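Local atomic coordinates of SusD superfamily protein (Bacteroides thetaiotaomicron, PDB entry 3MCX), a protein that is of uncharacterised function but, as a SusD-family outer-membrane protein of a gut Bacteroides, probably binds glycans for uptake by a partner transporter. Residues R138-P143 with I457-P462. Residues are numbered along the deposited sequence; the frame is centred on the assembly and turned at random. Where two conformers were deposited one is given.
Sequences RLFGMP and IALPIP
The C-terminal end of helix 115-140 meets the extended, proline-rich chain that leads into helix 463-468, and one backbone bond ties them: L459 N donates to L139 O at 2.9 Å, nearly straight (166°) and in the carbonyl plane. The example illustrates how a carbonyl at a helix terminus can be satisfied by a segment far away in sequence. A water within 2.8 Å of both R138 O and I457 O bridges the two segments. In this helix-rich SusD-family fold, the junction also brings in the C-terminal tail, where N475 ND2 hydrogen-bonds both F140 O and L459 O. With CG anti to its carbonyl carbon (chi1 -67°), F140 reaches along the incoming chain; its CE1 edge lies 3.2 Å from P460 O, near the ring plane, and its CD1 is 3.8 Å from L459 CB. W88 of helix 81-106 packs edge-to-face with the same ring. Cutting F140 back to an alanine is likely to open a gap beside L459 CB and P460 O and deprive W88 of an edge-to-face partner. L139 and L459 run side by side, L139 CD2 lying 3.7 Å from L459 CD1. Beyond G141, the bent chain of selenomethionine M142 brings SE to 3.8 Å from A458 CB, while P143 CD meets I457 CG2 at 3.9 Å.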
ATOM      1  N   ARG A 138      -8.687  -6.170   1.997  1.00  7.20           N
ATOM      2  CA  ARG A 138      -8.660  -4.939   2.754  1.00  7.45           C
ATOM      3  C   ARG A 138      -9.438  -3.827   2.048  1.00  7.80           C
ATOM      4  O   ARG A 138      -9.896  -2.928   2.740  1.00  8.26           O
ATOM      5  CB  ARG A 138      -7.209  -4.556   3.095  1.00  8.59           C
ATOM      6  CG  ARG A 138      -6.420  -4.089   1.962  1.00  8.56           C
ATOM      7  CD  ARG A 138      -4.896  -4.209   2.221  1.00  9.34           C
ATOM      8  NE  ARG A 138      -4.367  -3.710   3.478  1.00  9.13           N
ATOM      9  CZ  ARG A 138      -3.204  -3.028   3.631  1.00 10.70           C
ATOM     10  NH1 ARG A 138      -2.477  -2.639   2.591  1.00  8.85           N
ATOM     11  NH2 ARG A 138      -2.753  -2.759   4.826  1.00 10.06           N
ATOM     12  N   LEU A 139      -9.662  -3.921   0.726  1.00  7.38           N
ATOM     13  CA  LEU A 139     -10.523  -2.958   0.021  1.00  7.51           C
ATOM     14  C   LEU A 139     -11.987  -3.311   0.163  1.00  7.74           C
ATOM     15  O   LEU A 139     -12.814  -2.417   0.365  1.00  7.75           O
ATOM     16  CB  LEU A 139     -10.185  -2.903  -1.479  1.00  7.05           C
ATOM     17  CG  LEU A 139      -9.287  -1.731  -1.860  1.00  8.06           C
ATOM     18  CD1 LEU A 139      -7.876  -1.814  -1.226  1.00  8.66           C
ATOM     19  CD2 LEU A 139      -9.231  -1.604  -3.398  1.00  8.99           C
ATOM     20  N   PHE A 140     -12.329  -4.595   0.019  1.00  6.94           N
ATOM     21  CA  PHE A 140     -13.704  -5.007  -0.165  1.00  6.17           C
ATOM     22  C   PHE A 140     -14.341  -5.640   1.075  1.00  6.65           C
ATOM     23  O   PHE A 140     -15.501  -6.073   1.037  1.00  7.08           O
ATOM     24  CB  PHE A 140     -13.785  -5.953  -1.385  1.00  7.00           C
ATOM     25  CG  PHE A 140     -13.475  -5.245  -2.688  1.00  6.20           C
ATOM     26  CD1 PHE A 140     -14.458  -4.500  -3.305  1.00  5.95           C
ATOM     27  CD2 PHE A 140     -12.202  -5.292  -3.250  1.00  6.83           C
ATOM     28  CE1 PHE A 140     -14.204  -3.803  -4.503  1.00  6.17           C
ATOM     29  CE2 PHE A 140     -11.923  -4.597  -4.447  1.00  7.04           C
ATOM     30  CZ  PHE A 140     -12.940  -3.849  -5.047  1.00  6.62           C
ATOM     31  N   GLY A 141     -13.575  -5.673   2.187  1.00  7.01           N
ATOM     32  CA  GLY A 141     -14.015  -6.271   3.457  1.00  6.81           C
ATOM     33  C   GLY A 141     -13.784  -5.294   4.590  1.00  6.62           C
ATOM     34  O   GLY A 141     -12.841  -4.498   4.569  1.00  7.46           O
HETATM   35  N   MSE A 142     -14.650  -5.354   5.595  1.00  6.31           N
HETATM   36  CA  MSE A 142     -14.454  -4.543   6.799  1.00  6.55           C
HETATM   37  C   MSE A 142     -13.171  -4.991   7.507  1.00  6.13           C
HETATM   38  O   MSE A 142     -12.760  -6.141   7.394  1.00  6.98           O
HETATM   39  CB  MSE A 142     -15.650  -4.691   7.743  1.00  6.31           C
HETATM   40  CG  MSE A 142     -16.950  -4.128   7.185  1.00  5.47           C
HETATM   41 SE   MSE A 142     -16.983  -2.240   6.839  0.75  5.02          SE
HETATM   42  CE  MSE A 142     -16.863  -1.523   8.653  1.00  6.30           C
ATOM     43  N   PRO A 143     -12.548  -4.088   8.265  1.00  6.03           N
ATOM     44  CA  PRO A 143     -11.280  -4.406   8.894  1.00  6.42           C
ATOM     45  C   PRO A 143     -11.368  -5.625   9.814  1.00  5.68           C
ATOM     46  O   PRO A 143     -12.286  -5.763  10.610  1.00  6.06           O
ATOM     47  CB  PRO A 143     -10.937  -3.144   9.704  1.00  7.55           C
ATOM     48  CG  PRO A 143     -11.777  -2.098   9.163  1.00  8.43           C
ATOM     49  CD  PRO A 143     -12.949  -2.695   8.506  1.00  6.80           C
ATOM     50  N   ILE A 457     -16.516   1.808   4.563  1.00  6.49           N
ATOM     51  CA  ILE A 457     -15.126   1.392   4.516  0.50  6.78           C
ATOM     52  C   ILE A 457     -14.929   0.236   3.557  1.00  7.27           C
ATOM     53  O   ILE A 457     -13.917   0.200   2.862  1.00  8.10           O
ATOM     54  CB  ILE A 457     -14.573   1.003   5.895  0.50  6.46           C
ATOM     55  CG1 ILE A 457     -14.241   2.269   6.697  0.50  7.22           C
ATOM     56  CG2 ILE A 457     -13.353   0.052   5.768  0.50  7.18           C
ATOM     57  CD1 ILE A 457     -14.402   2.058   8.186  0.50  5.14           C
ATOM     58  N   ALA A 458     -15.862  -0.728   3.543  1.00  6.75           N
ATOM     59  CA  ALA A 458     -15.819  -1.836   2.601  1.00  6.93           C
ATOM     60  C   ALA A 458     -16.380  -1.336   1.268  1.00  6.60           C
ATOM     61  O   ALA A 458     -17.563  -0.985   1.178  1.00  7.86           O
ATOM     62  CB  ALA A 458     -16.598  -3.028   3.132  1.00  6.33           C
ATOM     63  N   LEU A 459     -15.507  -1.329   0.269  1.00  7.05           N
ATOM     64  CA  LEU A 459     -15.927  -0.918  -1.074  1.00  6.91           C
ATOM     65  C   LEU A 459     -17.002  -1.835  -1.586  1.00  6.45           C
ATOM     66  O   LEU A 459     -17.048  -3.010  -1.238  1.00  6.37           O
ATOM     67  CB  LEU A 459     -14.744  -0.929  -2.038  1.00  7.61           C
ATOM     68  CG  LEU A 459     -13.655   0.110  -1.779  1.00  7.63           C
ATOM     69  CD1 LEU A 459     -12.555  -0.063  -2.795  1.00  7.87           C
ATOM     70  CD2 LEU A 459     -14.215   1.516  -1.875  1.00  8.63           C
ATOM     71  N   PRO A 460     -17.883  -1.335  -2.454  1.00  5.48           N
ATOM     72  CA  PRO A 460     -18.854  -2.230  -3.040  1.00  5.89           C
ATOM     73  C   PRO A 460     -18.207  -3.276  -3.942  1.00  6.27           C
ATOM     74  O   PRO A 460     -17.294  -2.963  -4.674  1.00  6.59           O
ATOM     75  CB  PRO A 460     -19.774  -1.309  -3.854  1.00  6.27           C
ATOM     76  CG  PRO A 460     -18.897  -0.171  -4.167  1.00  7.27           C
ATOM     77  CD  PRO A 460     -17.930   0.009  -3.049  1.00  6.72           C
ATOM     78  N   ILE A 461     -18.715  -4.487  -3.850  1.00  5.50           N
ATOM     79  CA  ILE A 461     -18.373  -5.553  -4.763  1.00  6.08           C
ATOM     80  C   ILE A 461     -18.851  -5.085  -6.160  1.00  6.16           C
ATOM     81  O   ILE A 461     -19.911  -4.517  -6.282  1.00  5.73           O
ATOM     82  CB  ILE A 461     -19.107  -6.841  -4.370  1.00  6.41           C
ATOM     83  CG1 ILE A 461     -18.782  -7.283  -2.912  1.00  6.96           C
ATOM     84  CG2 ILE A 461     -18.846  -8.010  -5.390  1.00  7.58           C
ATOM     85  CD1 ILE A 461     -17.328  -7.492  -2.600  1.00  8.40           C
ATOM     86  N   PRO A 462     -18.065  -5.340  -7.217  1.00  5.39           N
ATOM     87  CA  PRO A 462     -18.487  -4.880  -8.539  1.00  5.78           C
ATOM     88  C   PRO A 462     -19.864  -5.385  -8.896  1.00  5.35           C
ATOM     89  O   PRO A 462     -20.207  -6.560  -8.685  1.00  5.53           O
ATOM     90  CB  PRO A 462     -17.422  -5.477  -9.484  1.00  5.79           C
ATOM     91  CG  PRO A 462     -16.236  -5.713  -8.655  1.00  8.78           C
ATOM     92  CD  PRO A 462     -16.710  -5.919  -7.223  1.00  6.41           C
TER
HETATM   93  O   HOH W   1     -11.214  -0.470   2.660  1.00  6.97           O